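Local coordinates for CELL WALL surface anchor family protein (PDB 2WW8) that serves as the pilus adhesin RrgA of Streptococcus pneumoniae, which probably recognises host cells through an integrin I-like domain, at residues F616-A619 against D620-L623; D600-G603 against E604-L608. One frame throughout, in Å; residues are numbered along the deposited sequence.

How the contacts relate
Both contacts are local turns within one Ig-like domain of the tip pilin family, and they follow each other along the chain: contact 2 leads out of strand 593-601 into strand 606-608, and contact 1 leads into strand 621-625. Strands 606-608 and 621-625 both pair with strand 673-682, while 593-601 belongs to another sheet. Contact 1 is partly buried and polar at its heart, with two carboxylates that share a calcium ion and an aromatic pair beside them. Contact 2 is mostly buried and holds no ion; a single backbone bond closes its turn, and sulfur and aliphatic carbon supply the packing. The two meet directly where Phe616 CD1 lies 3.9 Å from Leu608 CD2.

Contact 1 (F616-A619 against D620-L623); sequences FDPA and DYTL. With CA (calcium ion), chain D.
Asp620 OD2 is gripped twice: it binds the calcium ion at 2.4 Å and accepts from Asp617 N at 2.9 Å, the N-H coming from above the carboxylate plane at a bent 138°. Asp620 also offers OD1 to the ion, at a longer 2.8 Å, so its carboxylate chelates the metal with both oxygens, whereas Asp617 gives OD1 alone. The two carboxylates stand nearly perpendicular, and the cation they share probably offsets the repulsion of oxygens OD1 of Asp617 and OD2 of Asp620, only 3.0 Å apart. Asp617 OD2 accepts from Ala619 N, which comes from well above the carboxylate plane, in an Asx turn; CG lies between the backbone N and the carbonyl carbon (chi1 86°). A nearly straight backbone bond from Asp620 N to Asp617 O, 2.8 Å long, tightens the same bend.

Beside this polar knot, the rings of Phe616 and Tyr621 lie almost parallel, 15° apart, but slid so far that they barely overlap. Phe616 CZ touches Tyr621 CD2 at 3.3 Å, while Pro618 O sits over one face of the tyrosine ring, toward its rim. One water and atoms of Leu610, Asp613 and Arg615 complete the calcium site, which thus ties the loop after strand 606-608 to the residues that lead into strand 621-625. Phe616 and Tyr621 both pack on Val652 of strand 651-655, and Tyr621 also reaches Leu631 of strand 630-632.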
# COMPACT_ATOMS: atom_id res chain seq x y z
N PHE A 616 11.27 22.55 13.23
CA PHE A 616 10.12 21.82 12.67
C PHE A 616 9.05 22.80 12.19
O PHE A 616 8.56 23.61 12.97
CB PHE A 616 9.49 20.89 13.70
CG PHE A 616 8.48 19.93 13.11
CD1 PHE A 616 8.87 18.86 12.32
CD2 PHE A 616 7.12 20.13 13.36
CE1 PHE A 616 7.95 17.99 11.77
CE2 PHE A 616 6.18 19.25 12.84
CZ PHE A 616 6.59 18.18 12.05
N ASP A 617 8.67 22.70 10.92
CA ASP A 617 7.73 23.67 10.39
C ASP A 617 7.07 22.97 9.18
O ASP A 617 7.51 21.89 8.78
CB ASP A 617 8.46 24.98 10.02
CG ASP A 617 9.04 24.92 8.61
OD1 ASP A 617 10.04 24.19 8.50
OD2 ASP A 617 8.50 25.51 7.62
N PRO A 618 6.06 23.61 8.58
CA PRO A 618 5.34 22.93 7.49
C PRO A 618 6.16 22.44 6.30
O PRO A 618 5.72 21.48 5.66
CB PRO A 618 4.31 23.99 7.06
CG PRO A 618 4.09 24.79 8.37
CD PRO A 618 5.52 24.97 8.80
N ALA A 619 7.30 23.05 6.00
CA ALA A 619 8.26 22.49 5.02
C ALA A 619 8.83 21.09 5.32
O ALA A 619 9.40 20.48 4.40
CB ALA A 619 9.44 23.45 4.81
N ASP A 620 8.71 20.61 6.57
CA ASP A 620 9.37 19.37 7.00
C ASP A 620 8.44 18.16 7.00
O ASP A 620 8.88 17.02 7.27
CB ASP A 620 9.98 19.54 8.38
CG ASP A 620 10.85 20.76 8.43
OD1 ASP A 620 11.54 21.04 7.40
OD2 ASP A 620 10.80 21.49 9.44
N TYR A 621 7.17 18.36 6.68
CA TYR A 621 6.28 17.20 6.73
C TYR A 621 5.15 17.45 5.76
O TYR A 621 4.93 18.60 5.33
CB TYR A 621 5.72 16.98 8.15
CG TYR A 621 4.76 18.09 8.58
CD1 TYR A 621 3.38 17.99 8.31
CD2 TYR A 621 5.24 19.24 9.22
CE1 TYR A 621 2.51 19.02 8.68
CE2 TYR A 621 4.40 20.25 9.60
CZ TYR A 621 3.04 20.12 9.31
OH TYR A 621 2.17 21.13 9.66
N THR A 622 4.41 16.40 5.43
CA THR A 622 3.10 16.59 4.84
C THR A 622 2.02 15.87 5.65
O THR A 622 2.26 14.81 6.24
CB THR A 622 3.02 16.15 3.34
OG1 THR A 622 2.99 14.72 3.19
CG2 THR A 622 4.12 16.76 2.49
N LEU A 623 0.81 16.42 5.64
CA LEU A 623 -0.36 15.76 6.22
C LEU A 623 -1.52 16.00 5.25
O LEU A 623 -1.90 17.16 5.01
CB LEU A 623 -0.67 16.30 7.63
CG LEU A 623 -1.68 15.39 8.35
CD1 LEU A 623 -1.06 14.04 8.72
CD2 LEU A 623 -2.32 16.05 9.59
CA CA D . 12.26 23.31 8.84
O HOH W 1 12.67 23.94 6.51

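Contact 2 (D600-G603 against E604-L608); sequences DPMG and ELIDL
Met602 and Leu608 cross at a slant, the thioether sulfur of the first lying against the base of the second: Met602 SD is 3.9 Å from Leu608 CB. The methionine chain is bent at both chi2 and chi3. Its CG stands anti to the carbonyl carbon (chi1 -65°), and the folded chain brings sulfur, rather than the terminal methyl, to the leucine. Nearer the backbone, Met602 CB rests on the carbonyl oxygen of Ile606 at 3.6 Å, while SD makes a looser approach of 4.4 Å to Ile606 CG2. Ile606 starts toward the glycine, but its CD1 end leads away; CG1 comes within 3.5 Å of Gly603 O, and CB of Ile606 is closer still.

Between Met602 and Leu608 along the chain, a type II beta turn runs from Gly603 to Ile606. Ile606 N donates to Gly603 O over 3.0 Å, at a bent 137° and from well above the carbonyl plane. Glu604 and Leu605 occupy the corners, their side chains starting away from the preceding segment; the glutamate is exposed. Leu605 has the positive phi (59°) expected of the third residue in such a turn.

The turn carries the chain from the sheet of strands 593-601 and 660-668 to strand 606-608, which pairs with 673-682, and Met602 and Leu608 both pack against Ile661 of strand 660-668 and Tyr678 of strand 673-682. The chemistry is therefore divided: apolar contacts join the inward side chains, while Gly603 O is met by the turn's own N-H and, weakly, by Lys659 NZ, which also bonds Ile606 O, probably with an electrostatic contribution from its ammonium group.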
# COMPACT_ATOMS: atom_id res chain seq x y z
N ASP A 600 4.83 9.20 17.61
CA ASP A 600 5.90 8.71 16.72
C ASP A 600 7.28 9.27 17.12
O ASP A 600 7.75 10.27 16.53
CB ASP A 600 5.57 9.05 15.26
CG ASP A 600 6.59 8.50 14.27
OD1 ASP A 600 7.48 7.68 14.60
OD2 ASP A 600 6.51 8.91 13.09
N PRO A 601 7.93 8.61 18.11
CA PRO A 601 9.28 9.00 18.55
C PRO A 601 10.31 8.59 17.49
O PRO A 601 10.17 7.49 16.89
CB PRO A 601 9.48 8.24 19.87
CG PRO A 601 8.31 7.39 20.11
CD PRO A 601 7.42 7.45 18.86
N MET A 602 11.27 9.47 17.18
CA MET A 602 12.38 9.00 16.35
C MET A 602 13.15 7.87 17.06
O MET A 602 13.31 7.91 18.30
CB MET A 602 13.30 10.19 16.07
CG MET A 602 12.67 11.29 15.25
SD MET A 602 11.97 10.87 13.63
CE MET A 602 10.25 10.65 14.03
N GLY A 603 13.64 6.87 16.32
CA GLY A 603 14.60 5.89 16.90
C GLY A 603 15.93 6.47 17.38
O GLY A 603 16.32 7.57 16.93
N GLU A 604 16.63 5.78 18.29
CA GLU A 604 18.04 6.05 18.61
C GLU A 604 18.83 6.23 17.32
O GLU A 604 18.71 5.40 16.41
CB GLU A 604 18.64 4.86 19.37
CG GLU A 604 20.16 4.78 19.46
CD GLU A 604 20.66 3.61 20.30
OE1 GLU A 604 19.81 2.85 20.81
OE2 GLU A 604 21.90 3.47 20.44
N LEU A 605 19.64 7.29 17.25
CA LEU A 605 20.45 7.59 16.09
C LEU A 605 19.71 7.80 14.78
O LEU A 605 20.29 7.50 13.72
CB LEU A 605 21.53 6.51 15.94
CG LEU A 605 22.56 6.46 17.07
CD1 LEU A 605 23.79 5.77 16.52
CD2 LEU A 605 22.95 7.85 17.54
N ILE A 606 18.45 8.27 14.87
CA ILE A 606 17.60 8.63 13.73
C ILE A 606 17.27 10.11 13.93
O ILE A 606 16.70 10.46 14.97
CB ILE A 606 16.28 7.83 13.70
CG1 ILE A 606 16.56 6.31 13.63
CG2 ILE A 606 15.37 8.33 12.56
CD1 ILE A 606 17.02 5.80 12.25
N ASP A 607 17.72 10.97 13.01
CA ASP A 607 17.38 12.39 13.06
C ASP A 607 16.29 12.80 12.06
O ASP A 607 16.44 12.60 10.87
CB ASP A 607 18.60 13.28 12.81
CG ASP A 607 19.79 12.92 13.69
OD1 ASP A 607 19.60 12.80 14.92
OD2 ASP A 607 20.92 12.77 13.15
N LEU A 608 15.19 13.34 12.58
CA LEU A 608 14.16 13.97 11.76
C LEU A 608 14.82 15.13 11.00
O LEU A 608 15.58 15.90 11.61
CB LEU A 608 13.06 14.54 12.66
CG LEU A 608 11.80 15.15 12.00
CD1 LEU A 608 10.96 14.25 11.16
CD2 LEU A 608 10.94 15.69 13.15